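Local coordinates for protein ORF10 (Moritella marina, PDB 6RIW) that probably catalyses the condensation step of polyunsaturated fatty acid chain elongation, this piece being its ketosynthase–chain length factor didomain, at residues F190-A195 with P658-S663; V578-G583 with N643-R648; G116-N121 with C200-L205. All coordinates share one frame; numbering follows the deposited sequence.

Contact 1 (F190-A195 with P658-S663)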
loop_
_atom_site.group_PDB
_atom_site.type_symbol
_atom_site.label_atom_id
_atom_site.label_comp_id
_atom_site.label_asym_id
_atom_site.label_seq_id
_atom_site.Cartn_x
_atom_site.Cartn_y
_atom_site.Cartn_z
ATOM N N PHE A 190 -3.881 -3.733 -9.730
ATOM C CA PHE A 190 -3.898 -3.402 -8.311
ATOM C C PHE A 190 -2.510 -2.914 -7.924
ATOM O O PHE A 190 -1.550 -3.046 -8.683
ATOM C CB PHE A 190 -4.344 -4.584 -7.435
ATOM C CG PHE A 190 -3.475 -5.833 -7.545
ATOM C CD1 PHE A 190 -3.729 -6.790 -8.522
ATOM C CD2 PHE A 190 -2.448 -6.064 -6.630
ATOM C CE1 PHE A 190 -2.924 -7.967 -8.606
ATOM C CE2 PHE A 190 -1.665 -7.224 -6.683
ATOM C CZ PHE A 190 -1.901 -8.177 -7.675
ATOM N N ALA A 191 -2.435 -2.293 -6.754
ATOM C CA ALA A 191 -1.171 -1.947 -6.120
ATOM C C ALA A 191 -0.919 -2.908 -4.967
ATOM O O ALA A 191 -1.851 -3.506 -4.413
ATOM C CB ALA A 191 -1.185 -0.504 -5.610
ATOM N N LEU A 192 0.354 -3.064 -4.610
ATOM C CA LEU A 192 0.711 -3.893 -3.465
ATOM C C LEU A 192 1.832 -3.221 -2.689
ATOM O O LEU A 192 2.524 -2.336 -3.203
ATOM C CB LEU A 192 1.133 -5.317 -3.890
ATOM C CG LEU A 192 2.398 -5.485 -4.741
ATOM C CD1 LEU A 192 3.698 -5.486 -3.918
ATOM C CD2 LEU A 192 2.324 -6.801 -5.519
ATOM N N ASP A 193 2.025 -3.674 -1.449
ATOM C CA ASP A 193 3.109 -3.203 -0.589
ATOM C C ASP A 193 3.746 -4.430 0.046
ATOM O O ASP A 193 3.078 -5.180 0.762
ATOM C CB ASP A 193 2.578 -2.228 0.476
ATOM C CG ASP A 193 3.660 -1.641 1.412
ATOM O OD1 ASP A 193 4.889 -1.764 1.153
ATOM O OD2 ASP A 193 3.250 -0.996 2.432
ATOM N N ALA A 194 5.016 -4.647 -0.254
ATOM C CA ALA A 194 5.877 -5.606 0.431
ATOM C C ALA A 194 7.154 -4.904 0.895
ATOM O O ALA A 194 8.231 -5.495 0.884
ATOM C CB ALA A 194 6.217 -6.791 -0.477
ATOM N N ALA A 195 7.037 -3.627 1.271
ATOM C CA ALA A 195 8.153 -2.756 1.694
ATOM C C ALA A 195 9.244 -2.831 0.627
ATOM O O ALA A 195 8.921 -2.729 -0.569
ATOM C CB ALA A 195 8.596 -3.120 3.114
ATOM N N PRO A 658 3.775 -15.558 0.972
ATOM C CA PRO A 658 3.849 -14.095 0.827
ATOM C C PRO A 658 2.865 -13.396 1.761
ATOM O O PRO A 658 1.753 -13.873 1.976
ATOM C CB PRO A 658 3.498 -13.866 -0.650
ATOM C CG PRO A 658 2.701 -15.075 -1.053
ATOM C CD PRO A 658 3.305 -16.219 -0.255
ATOM N N ALA A 659 3.295 -12.265 2.335
ATOM C CA ALA A 659 2.492 -11.471 3.258
ATOM C C ALA A 659 2.546 -10.030 2.773
ATOM O O ALA A 659 3.588 -9.372 2.887
ATOM C CB ALA A 659 3.013 -11.576 4.693
ATOM N N ILE A 660 1.440 -9.526 2.231
ATOM C CA ILE A 660 1.458 -8.218 1.585
ATOM C C ILE A 660 0.152 -7.479 1.826
ATOM O O ILE A 660 -0.864 -8.072 2.191
ATOM C CB ILE A 660 1.686 -8.321 0.062
ATOM C CG1 ILE A 660 0.548 -9.125 -0.592
ATOM C CG2 ILE A 660 3.080 -8.868 -0.260
ATOM C CD1 ILE A 660 0.600 -9.125 -2.128
ATOM N N THR A 661 0.173 -6.167 1.576
ATOM C CA THR A 661 -1.095 -5.466 1.406
ATOM C C THR A 661 -1.410 -5.367 -0.079
ATOM O O THR A 661 -0.515 -5.412 -0.927
ATOM C CB THR A 661 -1.091 -4.064 2.047
ATOM O OG1 THR A 661 -0.156 -3.220 1.374
ATOM C CG2 THR A 661 -0.742 -4.158 3.523
ATOM N N VAL A 662 -2.708 -5.263 -0.379
ATOM C CA VAL A 662 -3.237 -5.139 -1.727
ATOM C C VAL A 662 -4.201 -3.959 -1.691
ATOM O O VAL A 662 -5.061 -3.896 -0.804
ATOM C CB VAL A 662 -3.981 -6.416 -2.172
ATOM C CG1 VAL A 662 -4.679 -6.194 -3.509
ATOM C CG2 VAL A 662 -2.997 -7.596 -2.287
ATOM N N SER A 663 -4.043 -3.021 -2.617
ATOM C CA SER A 663 -4.858 -1.813 -2.629
ATOM C C SER A 663 -5.482 -1.643 -4.006
ATOM O O SER A 663 -4.772 -1.562 -5.013
ATOM C CB SER A 663 -4.021 -0.586 -2.246
ATOM O OG SER A 663 -3.446 -0.758 -0.955
HETATM O O HOH W 1 0.623 -0.775 2.482
#
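The Phe190 ring meets Val662 at a slant: its CD2 lies 3.8 Å from CG1 of the valine. CG1 stands anti to the valine's backbone N (chi1 173°), which carries that methyl out to the ring, and Leu675 of helix 668-682 touches both residues. The second flat group is the Asp193 carboxylate, beside Thr661. Ala195 N reaches Asp193 OD1 from above the carboxylate plane at 2.8 Å, closing an Asx turn just where the strand gives way to loop. Asp193 OD2 accepts from a water 2.6 Å away, and that water is also hydrogen-bonded to Thr661 OG1 at 2.8 Å; Asn643 N adds a weak bond to OD2. The two side chains run side by side, pointing the same way, and Thr661 OG1 comes within 3.0 Å of Asp193 CB. With an alanine in place of Asp193, Ala195 N would probably lose its turn acceptor and the water its hold on this strand.

The backbones of the two strands pair antiparallel. Ala191 and Ser663 exchange two nearly straight bonds, as from Ser663 N to Ala191 O at 2.9 Å; Asp193 and Thr661 exchange two longer ones. Between these pairs Leu192 and Val662 form a non-hydrogen-bonded pair, with their side chains on the opposite face. Further along, Ile660 CG2 packs on Ala194 CB at 3.8 Å. Ser663 OG is hydrogen-bonded to Met582 O. Such a pairing of one strand from each half is the hallmark of thiolase-fold ketosynthase dimers, whose central sheets continue across the interface; here ketosynthase and chain length factor meet this way within a single chain.

Contact 2 (V578-G583 with N643-R648)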
loop_
_atom_site.group_PDB
_atom_site.type_symbol
_atom_site.label_atom_id
_atom_site.label_comp_id
_atom_site.label_asym_id
_atom_site.label_seq_id
_atom_site.Cartn_x
_atom_site.Cartn_y
_atom_site.Cartn_z
ATOM N N VAL A 578 -0.735 -14.269 3.445
ATOM C CA VAL A 578 -1.579 -13.292 4.131
ATOM C C VAL A 578 -1.713 -12.083 3.210
ATOM O O VAL A 578 -0.705 -11.443 2.880
ATOM C CB VAL A 578 -0.998 -12.878 5.493
ATOM C CG1 VAL A 578 -1.926 -11.896 6.207
ATOM C CG2 VAL A 578 -0.773 -14.109 6.414
ATOM N N LEU A 579 -2.934 -11.797 2.756
ATOM C CA LEU A 579 -3.196 -10.648 1.905
ATOM C C LEU A 579 -4.066 -9.682 2.688
ATOM O O LEU A 579 -5.102 -10.086 3.224
ATOM C CB LEU A 579 -3.912 -11.064 0.610
ATOM C CG LEU A 579 -3.291 -12.219 -0.184
ATOM C CD1 LEU A 579 -4.153 -12.490 -1.388
ATOM C CD2 LEU A 579 -1.862 -11.874 -0.631
ATOM N N VAL A 580 -3.650 -8.422 2.790
ATOM C CA VAL A 580 -4.445 -7.447 3.536
ATOM C C VAL A 580 -4.969 -6.401 2.555
ATOM O O VAL A 580 -4.195 -5.609 2.006
ATOM C CB VAL A 580 -3.635 -6.794 4.662
ATOM C CG1 VAL A 580 -4.491 -5.767 5.406
ATOM C CG2 VAL A 580 -3.115 -7.871 5.635
ATOM N N ALA A 581 -6.283 -6.380 2.362
ATOM C CA ALA A 581 -6.941 -5.341 1.584
ATOM C C ALA A 581 -7.048 -4.072 2.416
ATOM O O ALA A 581 -7.585 -4.096 3.525
ATOM C CB ALA A 581 -8.330 -5.813 1.147
ATOM N N MET A 582 -6.517 -2.968 1.903
ATOM C CA MET A 582 -6.503 -1.749 2.698
ATOM C C MET A 582 -6.188 -0.588 1.773
ATOM O O MET A 582 -5.811 -0.776 0.615
ATOM C CB MET A 582 -5.480 -1.846 3.841
ATOM C CG MET A 582 -4.062 -2.249 3.363
ATOM S SD MET A 582 -3.106 -0.871 2.635
ATOM C CE MET A 582 -2.466 -0.099 4.157
ATOM N N GLY A 583 -6.414 0.620 2.285
ATOM C CA GLY A 583 -5.817 1.826 1.758
ATOM C C GLY A 583 -5.090 2.516 2.903
ATOM O O GLY A 583 -5.064 2.016 4.034
ATOM N N ASN A 643 2.466 -2.876 5.094
ATOM C CA ASN A 643 2.704 -4.303 4.905
ATOM C C ASN A 643 3.080 -4.996 6.207
ATOM O O ASN A 643 2.984 -6.226 6.297
ATOM C CB ASN A 643 3.791 -4.554 3.856
ATOM C CG ASN A 643 5.178 -4.182 4.354
ATOM O OD1 ASN A 643 5.480 -3.002 4.519
ATOM N ND2 ASN A 643 6.031 -5.187 4.595
ATOM N N ILE A 644 3.478 -4.240 7.223
ATOM C CA ILE A 644 3.953 -4.898 8.433
ATOM C C ILE A 644 2.792 -5.545 9.167
ATOM O O ILE A 644 2.981 -6.541 9.869
ATOM C CB ILE A 644 4.741 -3.907 9.312
ATOM C CG1 ILE A 644 6.001 -3.463 8.552
ATOM C CG2 ILE A 644 5.127 -4.557 10.653
ATOM C CD1 ILE A 644 7.017 -2.630 9.375
ATOM N N MET A 645 1.567 -5.038 8.995
ATOM C CA MET A 645 0.466 -5.703 9.687
ATOM C C MET A 645 0.245 -7.122 9.157
ATOM O O MET A 645 -0.074 -8.027 9.944
ATOM C CB MET A 645 -0.806 -4.844 9.629
ATOM C CG MET A 645 -1.555 -4.794 8.323
ATOM S SD MET A 645 -3.001 -3.698 8.552
ATOM C CE MET A 645 -2.653 -2.498 7.280
ATOM N N ALA A 646 0.474 -7.358 7.856
ATOM C CA ALA A 646 0.424 -8.731 7.347
ATOM C C ALA A 646 1.568 -9.563 7.920
ATOM O O ALA A 646 1.367 -10.713 8.336
ATOM C CB ALA A 646 0.480 -8.739 5.812
ATOM N N SER A 647 2.772 -8.985 7.961
ATOM C CA SER A 647 3.941 -9.661 8.540
ATOM C C SER A 647 3.736 -10.046 9.993
ATOM O O SER A 647 4.275 -11.065 10.439
ATOM C CB SER A 647 5.166 -8.749 8.462
ATOM O OG SER A 647 5.565 -8.610 7.118
ATOM N N ARG A 648 3.003 -9.239 10.757
ATOM C CA ARG A 648 2.848 -9.546 12.178
ATOM C C ARG A 648 2.059 -10.832 12.380
ATOM O O ARG A 648 2.323 -11.585 13.335
ATOM C CB ARG A 648 2.155 -8.394 12.907
ATOM C CG ARG A 648 3.042 -7.173 13.134
ATOM C CD ARG A 648 2.284 -6.124 13.934
ATOM N NE ARG A 648 2.653 -4.771 13.533
ATOM C CZ ARG A 648 3.712 -4.116 14.003
ATOM N NH1 ARG A 648 4.510 -4.690 14.906
ATOM N NH2 ARG A 648 3.974 -2.886 13.569
#
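Ala646 sets its methyl against two valines of the strand. Its CB lies 3.7 Å from Val580 CG2 and 4.0 Å from Val578 CG1, both of which come from the same face of the strand, two residues apart. In Val578 the touching CG1 is anti to the backbone N (chi1 -178°), beside the carbonyl carbon. Val580 is turned the same way, but there it is the other branch, CG2, that meets the alanine. The small side chain lets the helix come close, with the short axes 8.2 Å apart and running 143° from one another.

Sulfur and methyl contacts make up the rest. Val580 offers its second branch, CG1, to Met645 SD at 4.0 Å, so this one valine spans neighbouring helix residues. Met582 and Met645 approach slantwise and meet through their terminal methyls, CE to CE at 3.9 Å; the Met582 chain is folded at both chi2 and chi3 to get there.

This is a helix laid against the central mixed sheet of the chain length factor half, a thiolase-fold domain, where strand 576-581 runs parallel to both its neighbours, 659-663 and 687-694. Helix 552-567 packs alongside: Met557 touches both Val580 and Met645.

No hydrogen bond passes between the two segments. Several polar groups of the helix bond elsewhere: Asn643 ND2 donates to Phe440 O and Ser647 OG bonds to Gly441 O, both in the ketosynthase half, while Arg648 NE donates to Gln554 OE1.

Contact 3 (G116-N121 with C200-L205)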
loop_
_atom_site.group_PDB
_atom_site.type_symbol
_atom_site.label_atom_id
_atom_site.label_comp_id
_atom_site.label_asym_id
_atom_site.label_seq_id
_atom_site.Cartn_x
_atom_site.Cartn_y
_atom_site.Cartn_z
ATOM N N GLY A 116 -2.527 -6.059 -18.116
ATOM C CA GLY A 116 -2.785 -5.610 -16.764
ATOM C C GLY A 116 -1.582 -4.858 -16.210
ATOM O O GLY A 116 -0.574 -4.667 -16.891
ATOM N N VAL A 117 -1.708 -4.415 -14.955
ATOM C CA VAL A 117 -0.596 -3.711 -14.302
ATOM C C VAL A 117 -0.615 -4.012 -12.805
ATOM O O VAL A 117 -1.669 -3.969 -12.172
ATOM C CB VAL A 117 -0.619 -2.190 -14.568
ATOM C CG1 VAL A 117 -1.997 -1.573 -14.261
ATOM C CG2 VAL A 117 0.512 -1.489 -13.787
ATOM N N ILE A 118 0.554 -4.346 -12.246
ATOM C CA ILE A 118 0.732 -4.503 -10.802
ATOM C C ILE A 118 1.808 -3.522 -10.348
ATOM O O ILE A 118 2.926 -3.531 -10.875
ATOM C CB ILE A 118 1.092 -5.954 -10.414
ATOM C CG1 ILE A 118 -0.037 -6.899 -10.838
ATOM C CG2 ILE A 118 1.318 -6.060 -8.908
ATOM C CD1 ILE A 118 0.304 -8.390 -10.666
ATOM N N LEU A 119 1.483 -2.684 -9.358
ATOM C CA LEU A 119 2.324 -1.545 -8.996
ATOM C C LEU A 119 2.711 -1.640 -7.527
ATOM O O LEU A 119 1.833 -1.606 -6.665
ATOM C CB LEU A 119 1.574 -0.228 -9.245
ATOM C CG LEU A 119 2.292 1.069 -8.862
ATOM C CD1 LEU A 119 3.400 1.335 -9.868
ATOM C CD2 LEU A 119 1.282 2.238 -8.801
ATOM N N GLY A 120 4.009 -1.732 -7.233
ATOM C CA GLY A 120 4.447 -1.577 -5.848
ATOM C C GLY A 120 4.350 -0.117 -5.420
ATOM O O GLY A 120 4.678 0.797 -6.182
ATOM N N ASN A 121 3.895 0.114 -4.179
ATOM C CA ASN A 121 3.610 1.486 -3.759
ATOM C C ASN A 121 3.568 1.574 -2.233
ATOM O O ASN A 121 3.151 0.629 -1.563
ATOM C CB ASN A 121 2.276 1.956 -4.360
ATOM C CG ASN A 121 2.015 3.431 -4.146
ATOM O OD1 ASN A 121 2.932 4.220 -3.923
ATOM N ND2 ASN A 121 0.738 3.812 -4.195
ATOM N N CYS A 200 9.953 -6.550 -6.792
ATOM C CA CYS A 200 10.060 -7.927 -7.258
ATOM C C CYS A 200 8.813 -8.734 -6.960
ATOM O O CYS A 200 8.520 -9.684 -7.692
ATOM C CB CYS A 200 11.283 -8.593 -6.652
ATOM S SG CYS A 200 12.797 -7.691 -7.158
ATOM N N TYR A 201 8.079 -8.393 -5.897
ATOM C CA TYR A 201 6.740 -8.959 -5.731
ATOM C C TYR A 201 5.855 -8.642 -6.932
ATOM O O TYR A 201 5.136 -9.517 -7.435
ATOM C CB TYR A 201 6.099 -8.439 -4.443
ATOM C CG TYR A 201 6.446 -9.307 -3.244
ATOM C CD1 TYR A 201 7.755 -9.394 -2.786
ATOM C CD2 TYR A 201 5.464 -10.047 -2.581
ATOM C CE1 TYR A 201 8.090 -10.188 -1.693
ATOM C CE2 TYR A 201 5.787 -10.859 -1.500
ATOM C CZ TYR A 201 7.106 -10.921 -1.063
ATOM O OH TYR A 201 7.451 -11.705 0.010
ATOM N N SER A 202 5.865 -7.387 -7.387
ATOM C CA SER A 202 5.037 -7.012 -8.533
ATOM C C SER A 202 5.428 -7.783 -9.790
ATOM O O SER A 202 4.558 -8.250 -10.543
ATOM C CB SER A 202 5.141 -5.498 -8.789
ATOM O OG SER A 202 4.673 -4.803 -7.645
ATOM N N VAL A 203 6.730 -7.909 -10.046
ATOM C CA VAL A 203 7.173 -8.627 -11.245
ATOM C C VAL A 203 6.782 -10.102 -11.165
ATOM O O VAL A 203 6.221 -10.670 -12.120
ATOM C CB VAL A 203 8.689 -8.434 -11.450
ATOM C CG1 VAL A 203 9.232 -9.418 -12.507
ATOM C CG2 VAL A 203 8.955 -6.974 -11.854
ATOM N N LYS A 204 7.042 -10.734 -10.018
ATOM C CA LYS A 204 6.721 -12.146 -9.854
ATOM C C LYS A 204 5.218 -12.391 -9.995
ATOM O O LYS A 204 4.794 -13.311 -10.698
ATOM C CB LYS A 204 7.241 -12.645 -8.505
ATOM C CG LYS A 204 6.898 -14.101 -8.192
ATOM C CD LYS A 204 7.468 -15.033 -9.258
ATOM C CE LYS A 204 7.044 -16.502 -9.037
ATOM N NZ LYS A 204 5.700 -16.648 -8.404
ATOM N N LEU A 205 4.385 -11.570 -9.345
ATOM C CA LEU A 205 2.946 -11.787 -9.477
ATOM C C LEU A 205 2.455 -11.470 -10.882
ATOM O O LEU A 205 1.481 -12.076 -11.351
ATOM C CB LEU A 205 2.190 -10.938 -8.439
ATOM C CG LEU A 205 2.446 -11.334 -6.991
ATOM C CD1 LEU A 205 1.619 -10.424 -6.081
ATOM C CD2 LEU A 205 2.098 -12.795 -6.724
#
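Ile118 holds CG2 anti to its backbone N and CG1 beside that N (chi1 -61°); this spreads its two branches over different residues of the helix, CG2 against Ser202 and CD1 on to Leu205. This is the thiolase fold of the ketosynthase half, in which helix 198-211 belongs to the buried helical layer between two sheets. Strands 115-120, 189-193 and 217-224 lie on one side of it, and strands 283-292 and 443-450 touch its other residues.

Ile118 CD1 lies 3.9 Å from Leu205 CB, the two side chains crossing at about a right angle. Ile118 CG2 comes 3.8 Å from Ser202 OG, and Ser202 CB sits 3.6 Å from Ile118 O, so the serine is packed against both side chain and backbone of the isoleucine. Gly120 has no side chain on the side facing the helix, and Ser202 OG lies against its backbone. The buried hydroxyl finds its partner in its own helix, bonding to Ser198 O, with a weak bond to Gly221 O besides. Gly120 N is 3.2 Å from Ser202 OG, yet the angle is too poor for a hydrogen bond.

Overall arrangement
Contact 1 is the seam between the two halves of the didomain; contact 3 lies in the ketosynthase half and contact 2 in the chain length factor half, their centres about 16 Å apart and not touching. Contact 1 sits between them, its centre about 7 Å from that of contact 2 and 9 Å from that of contact 3. Strands 115-120, 189-193, 659-663 and 576-581 follow one another as neighbours, linking all three. Along the chain, 116-121, 190-195 and 200-205 come first, then 578-583, 643-648 and 658-663. Two consecutive thiolase-fold halves thus join through strands more than 450 residues apart, close to the middle of the molecule.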